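Local coordinates for toxin protein (Yersinia entomophaga, PDB 6AQK) that probably acts as an ADP-ribosyltransferase, serving as the C-terminal toxin domain of an RHS protein of an insect-associated bacterium, at residues D136-T147 / E184-I195; W91-V99 / G170-L178. All blocks are in the same frame, centred on the assembly; numbering follows the deposited sequence. Where two conformers were deposited one is given.

How the contacts relate
From the N terminus, helix 74-90 runs out into residues 91-99, the first half of contact 2, and strand 101-106 follows. The chain then passes through strand 131-140 and the short strand 145-148, which hold the first half of contact 1, and reaches residues 170-178, where contact 2 closes a loop of 70 residues. Residues 184-195 close contact 1 after that, over 36 residues. The segments alternate, and the two contacts therefore cross, their centres about 13 Å apart. Contact 1 pairs the outermost strand 131-140 with strand 192-200 of the five-stranded sheet and forms the two-stranded sheet from 145-148 and 184-187; contact 2 ties together the loops before strands 101-106 and 184-187. The two meet where Pro188 packs on Trp91.

Contact 1 of 2, residues D136-T147 / E184-I195; sequences DLEIKSPLIMST and EVTFPLYNRMKI
Met193 lies alongside Ile139 with both side chains pointing the same way, and Met193 CG sits only 3.3 Å from Ile139 CG1, a tight fit. A first torsion of 67° in both residues places these two atoms between backbone N and carbonyl carbon, which brings them together. Beyond the sulfur, Met193 CE reaches Met145 SD at 4.1 Å, the two chains crossing at about a right angle. On the other face, Lys194 NZ donates to Asp136 OD1 at 2.7 Å in a salt bridge, on the syn side but 33° out of the carboxylate plane. Arg192 NH2 meets Glu138 OE2 from above the carboxylate plane, also at 2.7 Å, with the flat groups 68° apart; the guanidinium swings there through a bend at chi3. The backbones beneath form two antiparallel ladders: strand 136-140, outermost in the five-stranded sheet, pairs with 192-195, and 145-147 with 184-187 makes a separate two-stranded sheet. Loop 141-144 and a type II turn from Pro188 to Asn191 connect them. Here Ser141 N bonds Asn191 O and Ser141 O takes Tyr190 N, while a water donates to Leu143 O and Pro188 O. At the far end Thr147 OG1 bonds Val185 O at 2.8 Å and lies at the edge of the Phe187 ring. Behind Met193, Trp163 and Phe165 of strand 161-167 and Met226 of strand 220-226 complete the apolar layer.

Contact 2 of 2, residues W91-V99 / G170-L178; sequences WSGYHSADV and GHAGVSEGL
Glu176 OE2 accepts a hydrogen bond from His95 N at 2.8 Å on its anti lone pair. In the conformer given, His95 ND1 also points to this oxygen, with ring and carboxylate nearly coplanar, 29° apart, and the oxygen at the edge of the imidazole; the length of that bond, 2.5 Å between ND1 and OE2, is doubtful. A second side-chain bond across the contact runs from Trp91 NE1 to Ala172 O at 2.9 Å, close to the plane of the indole. Within 170-178, His171 ND1 accepts from Gly173 N, which lies in the plane of the imidazole. Between the backbones, Ser175 N donates to His95 O, and Ala97 N makes an almost straight bond to Gly173 O (176°). They flank a single bridge between Ser96 and Val174, so two loops without regular structure are paired over a few residues; Val174 N probably bonds to Thr186 O, at the margin of the two-stranded sheet. Among the apolar contacts, Val174 sends CG2 to Trp91 CZ2 at 3.6 Å and CG1 to Tyr94 CB at 3.8 Å. Glu176 CG lies over a face of the Tyr94 ring in a CH-pi contact, 4.1 Å from the centroid, where the bend at chi2 (71°) turns the carboxylate towards His95. Tyr94 OH bonds Glu90 of the preceding helix. Of the waters, one accepts from Ser96 OG and donates to His171 O and Gly173 O; another links Val99 O with His171 NE2.

Contact 1 of 2, residues D136-T147 / E184-I195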
loop_
_atom_site.group_PDB
_atom_site.type_symbol
_atom_site.label_atom_id
_atom_site.label_comp_id
_atom_site.label_asym_id
_atom_site.label_seq_id
_atom_site.Cartn_x
_atom_site.Cartn_y
_atom_site.Cartn_z
ATOM N N ASP A 136 -2.114 -17.352 -7.197
ATOM C CA ASP A 136 -1.468 -17.817 -6.021
ATOM C C ASP A 136 -0.131 -17.163 -5.838
ATOM O O ASP A 136 0.876 -17.834 -5.568
ATOM C CB ASP A 136 -1.317 -19.338 -6.129
ATOM C CG ASP A 136 -1.200 -19.953 -4.812
ATOM O OD1 ASP A 136 -2.234 -19.976 -4.113
ATOM O OD2 ASP A 136 -0.092 -20.349 -4.427
ATOM N N LEU A 137 -0.119 -15.841 -5.875
ATOM C CA LEU A 137 1.123 -15.146 -6.088
ATOM C C LEU A 137 1.540 -14.517 -4.747
ATOM O O LEU A 137 0.778 -13.746 -4.136
ATOM C CB LEU A 137 0.926 -14.132 -7.226
ATOM C CG LEU A 137 2.081 -13.182 -7.532
ATOM C CD1 LEU A 137 3.220 -13.968 -8.112
ATOM C CD2 LEU A 137 1.695 -12.012 -8.428
ATOM N N GLU A 138 2.757 -14.832 -4.292
ATOM C CA GLU A 138 3.302 -14.214 -3.104
ATOM C C GLU A 138 4.143 -13.002 -3.504
ATOM O O GLU A 138 4.976 -13.071 -4.425
ATOM C CB GLU A 138 4.092 -15.201 -2.250
ATOM C CG GLU A 138 4.744 -14.551 -1.027
ATOM C CD GLU A 138 5.322 -15.521 -0.022
ATOM O OE1 GLU A 138 4.715 -16.597 0.192
ATOM O OE2 GLU A 138 6.371 -15.182 0.582
ATOM N N ILE A 139 3.902 -11.877 -2.825
ATOM C CA ILE A 139 4.651 -10.669 -3.079
ATOM C C ILE A 139 5.106 -10.059 -1.740
ATOM O O ILE A 139 4.501 -10.302 -0.679
ATOM C CB ILE A 139 3.850 -9.634 -3.923
ATOM C CG1 ILE A 139 2.672 -9.069 -3.194
ATOM C CG2 ILE A 139 3.345 -10.188 -5.270
ATOM C CD1 ILE A 139 2.233 -7.735 -3.777
ATOM N N LYS A 140 6.183 -9.282 -1.801
ATOM C CA LYS A 140 6.610 -8.444 -0.709
ATOM C C LYS A 140 6.174 -7.016 -1.059
ATOM O O LYS A 140 6.517 -6.523 -2.086
ATOM C CB LYS A 140 8.149 -8.438 -0.567
ATOM C CG LYS A 140 8.800 -9.702 -0.079
ATOM C CD LYS A 140 10.321 -9.468 0.070
ATOM C CE LYS A 140 11.067 -10.750 0.455
ATOM N NZ LYS A 140 10.327 -11.564 1.486
ATOM N N SER A 141 5.457 -6.350 -0.175
ATOM C CA SER A 141 4.758 -5.150 -0.552
ATOM C C SER A 141 5.842 -4.071 -0.672
ATOM O O SER A 141 6.770 -4.010 0.159
ATOM C CB SER A 141 3.738 -4.787 0.497
ATOM O OG SER A 141 3.247 -3.506 0.215
ATOM N N PRO A 142 5.763 -3.274 -1.725
ATOM C CA PRO A 142 6.807 -2.293 -1.932
ATOM C C PRO A 142 6.520 -0.968 -1.297
ATOM O O PRO A 142 7.205 0.041 -1.641
ATOM C CB PRO A 142 6.838 -2.153 -3.469
ATOM C CG PRO A 142 5.420 -2.293 -3.849
ATOM C CD PRO A 142 4.846 -3.343 -2.888
ATOM N N LEU A 143 5.506 -0.892 -0.442
ATOM C CA LEU A 143 5.255 0.311 0.399
ATOM C C LEU A 143 4.887 -0.095 1.809
ATOM O O LEU A 143 4.529 -1.284 2.117
ATOM C CB LEU A 143 4.136 1.190 -0.195
ATOM C CG LEU A 143 2.733 0.560 -0.177
ATOM C CD1 LEU A 143 1.626 1.567 -0.321
ATOM C CD2 LEU A 143 2.621 -0.526 -1.271
ATOM N N ILE A 144 4.895 0.908 2.687
ATOM C CA ILE A 144 4.209 0.828 3.958
ATOM C C ILE A 144 2.710 1.063 3.647
ATOM O O ILE A 144 2.287 2.151 3.248
ATOM C CB ILE A 144 4.741 1.921 4.963
ATOM C CG1 ILE A 144 6.198 1.597 5.309
ATOM C CG2 ILE A 144 3.811 2.067 6.186
ATOM C CD1 ILE A 144 6.968 2.675 6.071
ATOM N N MET A 145 1.906 0.064 3.835
ATOM C CA MET A 145 0.577 0.103 3.304
ATOM C C MET A 145 -0.476 0.302 4.398
ATOM O O MET A 145 -0.609 -0.534 5.290
ATOM C CB MET A 145 0.300 -1.282 2.590
ATOM C CG MET A 145 -1.042 -1.294 1.917
ATOM S SD MET A 145 -1.417 -2.900 1.201
ATOM C CE MET A 145 -0.721 -2.600 -0.373
ATOM N N SER A 146 -1.324 1.331 4.226
ATOM C CA SER A 146 -2.444 1.586 5.097
ATOM C C SER A 146 -3.652 0.893 4.573
ATOM O O SER A 146 -3.779 0.704 3.366
ATOM C CB SER A 146 -2.740 3.070 5.189
ATOM O OG SER A 146 -3.069 3.600 3.895
ATOM N N THR A 147 -4.494 0.469 5.491
ATOM C CA THR A 147 -5.687 -0.240 5.160
ATOM C C THR A 147 -6.766 0.229 6.151
ATOM O O THR A 147 -6.436 0.839 7.149
ATOM C CB THR A 147 -5.491 -1.799 5.215
ATOM O OG1 THR A 147 -5.436 -2.280 6.575
ATOM C CG2 THR A 147 -4.221 -2.256 4.406
ATOM N N GLU A 184 -7.562 2.888 10.898
ATOM C CA GLU A 184 -6.511 2.537 9.915
ATOM C C GLU A 184 -5.652 1.434 10.526
ATOM O O GLU A 184 -5.255 1.544 11.711
ATOM C CB GLU A 184 -5.720 3.765 9.554
ATOM C CG GLU A 184 -4.583 3.520 8.581
ATOM C CD GLU A 184 -4.141 4.824 7.877
ATOM O OE1 GLU A 184 -3.048 5.367 8.160
ATOM O OE2 GLU A 184 -4.888 5.301 7.038
ATOM N N VAL A 185 -5.379 0.377 9.736
ATOM C CA VAL A 185 -4.445 -0.672 10.099
ATOM C C VAL A 185 -3.296 -0.630 9.103
ATOM O O VAL A 185 -3.528 -0.736 7.921
ATOM C CB VAL A 185 -5.148 -2.056 10.029
ATOM C CG1 VAL A 185 -4.156 -3.179 10.219
ATOM C CG2 VAL A 185 -6.326 -2.136 10.994
ATOM N N THR A 186 -2.075 -0.535 9.583
ATOM C CA THR A 186 -0.924 -0.434 8.716
ATOM C C THR A 186 -0.018 -1.642 8.667
ATOM O O THR A 186 0.178 -2.367 9.704
ATOM C CB THR A 186 -0.108 0.791 9.216
ATOM O OG1 THR A 186 -1.015 1.882 9.440
ATOM C CG2 THR A 186 0.995 1.232 8.203
ATOM N N PHE A 187 0.607 -1.848 7.504
ATOM C CA PHE A 187 1.462 -3.002 7.276
ATOM C C PHE A 187 2.807 -2.500 6.931
ATOM O O PHE A 187 2.936 -1.401 6.398
ATOM C CB PHE A 187 0.907 -3.905 6.209
ATOM C CG PHE A 187 -0.348 -4.597 6.633
ATOM C CD1 PHE A 187 -1.564 -3.922 6.630
ATOM C CD2 PHE A 187 -0.286 -5.860 7.181
ATOM C CE1 PHE A 187 -2.721 -4.563 7.022
ATOM C CE2 PHE A 187 -1.441 -6.521 7.564
ATOM C CZ PHE A 187 -2.655 -5.858 7.515
ATOM N N PRO A 188 3.848 -3.259 7.285
ATOM C CA PRO A 188 5.171 -2.753 7.078
ATOM C C PRO A 188 5.728 -2.875 5.673
ATOM O O PRO A 188 5.253 -3.663 4.845
ATOM C CB PRO A 188 5.997 -3.590 8.091
ATOM C CG PRO A 188 5.318 -4.901 8.009
ATOM C CD PRO A 188 3.877 -4.552 7.965
ATOM N N LEU A 189 6.741 -2.071 5.388
ATOM C CA LEU A 189 7.500 -2.248 4.139
ATOM C C LEU A 189 7.959 -3.724 3.993
ATOM O O LEU A 189 8.425 -4.338 4.975
ATOM C CB LEU A 189 8.705 -1.326 4.141
ATOM C CG LEU A 189 9.496 -1.258 2.801
ATOM C CD1 LEU A 189 8.590 -0.862 1.625
ATOM C CD2 LEU A 189 10.645 -0.278 2.942
ATOM N N TYR A 190 7.799 -4.307 2.818
ATOM C CA TYR A 190 8.105 -5.740 2.546
ATOM C C TYR A 190 7.168 -6.733 3.195
ATOM O O TYR A 190 7.406 -7.932 3.131
ATOM C CB TYR A 190 9.574 -6.143 2.784
ATOM C CG TYR A 190 10.583 -5.091 2.356
ATOM C CD1 TYR A 190 10.589 -4.568 1.072
ATOM C CD2 TYR A 190 11.600 -4.683 3.229
ATOM C CE1 TYR A 190 11.510 -3.606 0.667
ATOM C CE2 TYR A 190 12.533 -3.698 2.828
ATOM C CZ TYR A 190 12.507 -3.190 1.557
ATOM O OH TYR A 190 13.434 -2.254 1.146
ATOM N N ASN A 191 6.031 -6.268 3.715
ATOM C CA ASN A 191 5.006 -7.158 4.216
ATOM C C ASN A 191 4.700 -8.221 3.168
ATOM O O ASN A 191 4.537 -7.904 1.985
ATOM C CB ASN A 191 3.758 -6.339 4.523
ATOM C CG ASN A 191 2.619 -7.172 5.028
ATOM O OD1 ASN A 191 2.771 -7.816 6.046
ATOM N ND2 ASN A 191 1.475 -7.154 4.316
ATOM N N ARG A 192 4.598 -9.464 3.623
ATOM C CA ARG A 192 4.284 -10.577 2.755
ATOM C C ARG A 192 2.806 -10.757 2.605
ATOM O O ARG A 192 2.084 -10.846 3.591
ATOM C CB ARG A 192 4.920 -11.888 3.308
ATOM C CG ARG A 192 6.445 -11.876 3.157
ATOM C CD ARG A 192 7.193 -13.117 3.642
ATOM N NE ARG A 192 6.402 -13.904 4.573
ATOM C CZ ARG A 192 5.875 -15.119 4.352
ATOM N NH1 ARG A 192 5.182 -15.696 5.316
ATOM N NH2 ARG A 192 6.048 -15.788 3.205
ATOM N N MET A 193 2.382 -10.875 1.365
ATOM C CA MET A 193 0.984 -11.161 1.045
ATOM C C MET A 193 0.894 -12.199 -0.085
ATOM O O MET A 193 1.801 -12.349 -0.903
ATOM C CB MET A 193 0.232 -9.900 0.688
ATOM C CG MET A 193 0.635 -9.200 -0.581
ATOM S SD MET A 193 -0.425 -7.756 -1.009
ATOM C CE MET A 193 -0.133 -6.738 0.411
ATOM N N LYS A 194 -0.226 -12.890 -0.115
ATOM C CA LYS A 194 -0.513 -13.886 -1.133
ATOM C C LYS A 194 -1.745 -13.425 -1.883
ATOM O O LYS A 194 -2.765 -13.291 -1.242
ATOM C CB LYS A 194 -0.743 -15.225 -0.458
ATOM C CG LYS A 194 -1.060 -16.365 -1.404
ATOM C CD LYS A 194 -1.437 -17.524 -0.498
ATOM C CE LYS A 194 -2.058 -18.712 -1.210
ATOM N NZ LYS A 194 -0.957 -19.531 -1.783
ATOM N N ILE A 195 -1.587 -13.095 -3.160
ATOM C CA ILE A 195 -2.705 -12.682 -3.998
ATOM C C ILE A 195 -3.448 -13.977 -4.323
ATOM O O ILE A 195 -2.851 -14.918 -4.903
ATOM C CB ILE A 195 -2.283 -12.021 -5.300
ATOM C CG1 ILE A 195 -1.264 -10.876 -5.050
ATOM C CG2 ILE A 195 -3.527 -11.511 -6.074
ATOM C CD1 ILE A 195 -1.722 -9.842 -4.059
HETATM O O HOH W 1 2.961 -2.935 3.523
#

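Contact 2 of 2, residues W91-V99 / G170-L178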
loop_
_atom_site.group_PDB
_atom_site.type_symbol
_atom_site.label_atom_id
_atom_site.label_comp_id
_atom_site.label_asym_id
_atom_site.label_seq_id
_atom_site.Cartn_x
_atom_site.Cartn_y
_atom_site.Cartn_z
ATOM N N TRP A 91 8.734 -2.258 15.268
ATOM C CA TRP A 91 7.451 -2.821 14.758
ATOM C C TRP A 91 6.773 -3.784 15.757
ATOM O O TRP A 91 5.502 -3.737 15.994
ATOM C CB TRP A 91 7.605 -3.524 13.366
ATOM C CG TRP A 91 6.268 -3.648 12.658
ATOM C CD1 TRP A 91 5.411 -4.687 12.714
ATOM C CD2 TRP A 91 5.639 -2.657 11.817
ATOM N NE1 TRP A 91 4.275 -4.402 12.005
ATOM C CE2 TRP A 91 4.424 -3.175 11.406
ATOM C CE3 TRP A 91 6.016 -1.376 11.362
ATOM C CZ2 TRP A 91 3.521 -2.447 10.638
ATOM C CZ3 TRP A 91 5.128 -0.667 10.548
ATOM C CH2 TRP A 91 3.893 -1.227 10.188
ATOM N N SER A 92 7.576 -4.665 16.340
ATOM C CA SER A 92 6.998 -5.683 17.253
ATOM C C SER A 92 6.343 -5.038 18.476
ATOM O O SER A 92 5.462 -5.628 19.031
ATOM C CB SER A 92 8.012 -6.781 17.598
ATOM O OG SER A 92 8.827 -6.295 18.627
ATOM N N GLY A 93 6.746 -3.809 18.855
ATOM C CA GLY A 93 6.203 -3.082 19.998
ATOM C C GLY A 93 4.914 -2.323 19.659
ATOM O O GLY A 93 4.295 -1.809 20.546
ATOM N N TYR A 94 4.502 -2.243 18.371
ATOM C CA TYR A 94 3.256 -1.581 17.991
ATOM C C TYR A 94 2.051 -2.442 18.275
ATOM O O TYR A 94 2.165 -3.648 18.262
ATOM C CB TYR A 94 3.327 -1.233 16.485
ATOM C CG TYR A 94 4.358 -0.208 16.088
ATOM C CD1 TYR A 94 4.967 0.652 16.997
ATOM C CD2 TYR A 94 4.681 -0.047 14.707
ATOM C CE1 TYR A 94 5.885 1.631 16.574
ATOM C CE2 TYR A 94 5.558 0.930 14.285
ATOM C CZ TYR A 94 6.166 1.764 15.208
ATOM O OH TYR A 94 7.053 2.696 14.709
ATOM N N HIS A 95 0.880 -1.840 18.468
ATOM C CA HIS A 95 -0.307 -2.554 18.864
ATOM C C HIS A 95 -0.795 -3.345 17.640
ATOM O O HIS A 95 -1.119 -2.727 16.618
ATOM C CB HIS A 95 -1.401 -1.551 19.287
ATOM C CG HIS A 95 -1.112 -0.763 20.542
ATOM N ND1 HIS A 95 -0.465 0.456 20.524
ATOM C CD2 HIS A 95 -1.483 -0.965 21.835
ATOM C CE1 HIS A 95 -0.419 0.952 21.749
ATOM N NE2 HIS A 95 -1.032 0.113 22.562
ATOM N N SER A 96 -0.894 -4.662 17.739
ATOM C CA SER A 96 -1.316 -5.459 16.584
ATOM C C SER A 96 -2.773 -5.247 16.408
ATOM O O SER A 96 -3.512 -5.117 17.391
ATOM C CB SER A 96 -1.057 -6.932 16.798
ATOM O OG SER A 96 0.328 -7.183 16.737
ATOM N N ALA A 97 -3.224 -5.179 15.167
ATOM C CA ALA A 97 -4.666 -5.051 14.938
ATOM C C ALA A 97 -5.254 -6.425 15.148
ATOM O O ALA A 97 -4.612 -7.380 14.803
ATOM C CB ALA A 97 -4.943 -4.562 13.524
ATOM N N ASP A 98 -6.484 -6.498 15.660
ATOM C CA ASP A 98 -7.119 -7.800 15.941
ATOM C C ASP A 98 -8.392 -8.036 15.102
ATOM O O ASP A 98 -9.272 -8.775 15.508
ATOM C CB ASP A 98 -7.471 -7.911 17.445
ATOM C CG ASP A 98 -8.367 -6.760 17.937
ATOM O OD1 ASP A 98 -8.803 -5.896 17.127
ATOM O OD2 ASP A 98 -8.617 -6.699 19.160
ATOM N N VAL A 99 -8.509 -7.365 13.967
ATOM C CA VAL A 99 -9.607 -7.632 13.034
ATOM C C VAL A 99 -9.183 -8.776 12.126
ATOM O O VAL A 99 -8.010 -9.035 11.979
ATOM C CB VAL A 99 -10.015 -6.341 12.253
ATOM C CG1 VAL A 99 -10.688 -5.372 13.200
ATOM C CG2 VAL A 99 -8.796 -5.690 11.583
ATOM N N GLY A 170 -0.958 -13.990 13.268
ATOM C CA GLY A 170 0.491 -13.680 13.202
ATOM C C GLY A 170 0.834 -12.649 12.117
ATOM O O GLY A 170 2.004 -12.366 11.876
ATOM N N HIS A 171 -0.197 -12.100 11.455
ATOM C CA HIS A 171 0.040 -11.028 10.424
ATOM C C HIS A 171 0.674 -9.823 11.047
ATOM O O HIS A 171 0.689 -9.660 12.280
ATOM C CB HIS A 171 -1.256 -10.612 9.777
ATOM C CG HIS A 171 -2.197 -9.976 10.715
ATOM N ND1 HIS A 171 -2.088 -8.649 11.098
ATOM C CD2 HIS A 171 -3.196 -10.509 11.456
ATOM C CE1 HIS A 171 -3.003 -8.401 12.017
ATOM N NE2 HIS A 171 -3.698 -9.519 12.246
ATOM N N ALA A 172 1.171 -8.931 10.207
ATOM C CA ALA A 172 1.978 -7.794 10.638
ATOM C C ALA A 172 1.212 -6.463 10.697
ATOM O O ALA A 172 1.813 -5.434 10.854
ATOM C CB ALA A 172 3.190 -7.666 9.687
ATOM N N GLY A 173 -0.115 -6.484 10.642
ATOM C CA GLY A 173 -0.905 -5.254 10.624
ATOM C C GLY A 173 -0.976 -4.661 12.021
ATOM O O GLY A 173 -1.270 -5.359 12.991
ATOM N N VAL A 174 -0.771 -3.356 12.116
ATOM C CA VAL A 174 -0.854 -2.705 13.374
ATOM C C VAL A 174 -1.855 -1.570 13.409
ATOM O O VAL A 174 -2.067 -0.828 12.408
ATOM C CB VAL A 174 0.514 -2.170 13.725
ATOM C CG1 VAL A 174 1.524 -3.289 13.815
ATOM C CG2 VAL A 174 1.017 -1.093 12.787
ATOM N N SER A 175 -2.478 -1.434 14.566
ATOM C CA SER A 175 -3.346 -0.327 14.848
ATOM C C SER A 175 -2.545 0.702 15.540
ATOM O O SER A 175 -2.575 0.821 16.759
ATOM C CB SER A 175 -4.551 -0.819 15.648
ATOM O OG SER A 175 -5.386 0.260 15.933
ATOM N N GLU A 176 -1.742 1.426 14.784
ATOM C CA GLU A 176 -0.777 2.329 15.356
ATOM C C GLU A 176 -0.559 3.543 14.454
ATOM O O GLU A 176 -0.548 3.399 13.279
ATOM C CB GLU A 176 0.536 1.544 15.532
ATOM C CG GLU A 176 1.519 2.154 16.474
ATOM C CD GLU A 176 1.095 2.079 17.924
ATOM O OE1 GLU A 176 0.903 3.138 18.464
ATOM O OE2 GLU A 176 0.916 1.001 18.530
ATOM N N GLY A 177 -0.374 4.725 15.025
ATOM C CA GLY A 177 -0.091 5.924 14.230
ATOM C C GLY A 177 -1.264 6.881 14.051
ATOM O O GLY A 177 -2.240 6.851 14.760
ATOM N N LEU A 178 -1.146 7.727 13.063
ATOM C CA LEU A 178 -1.848 8.955 13.046
ATOM C C LEU A 178 -3.333 8.756 12.818
ATOM O O LEU A 178 -4.135 9.556 13.293
ATOM C CB LEU A 178 -1.179 9.795 11.983
ATOM C CG LEU A 178 -1.558 11.217 11.606
ATOM C CD1 LEU A 178 -1.556 12.220 12.745
ATOM C CD2 LEU A 178 -0.553 11.693 10.561
HETATM O O HOH W 2 0.355 -7.396 13.871
HETATM O O HOH W 3 -6.107 -10.259 13.484
#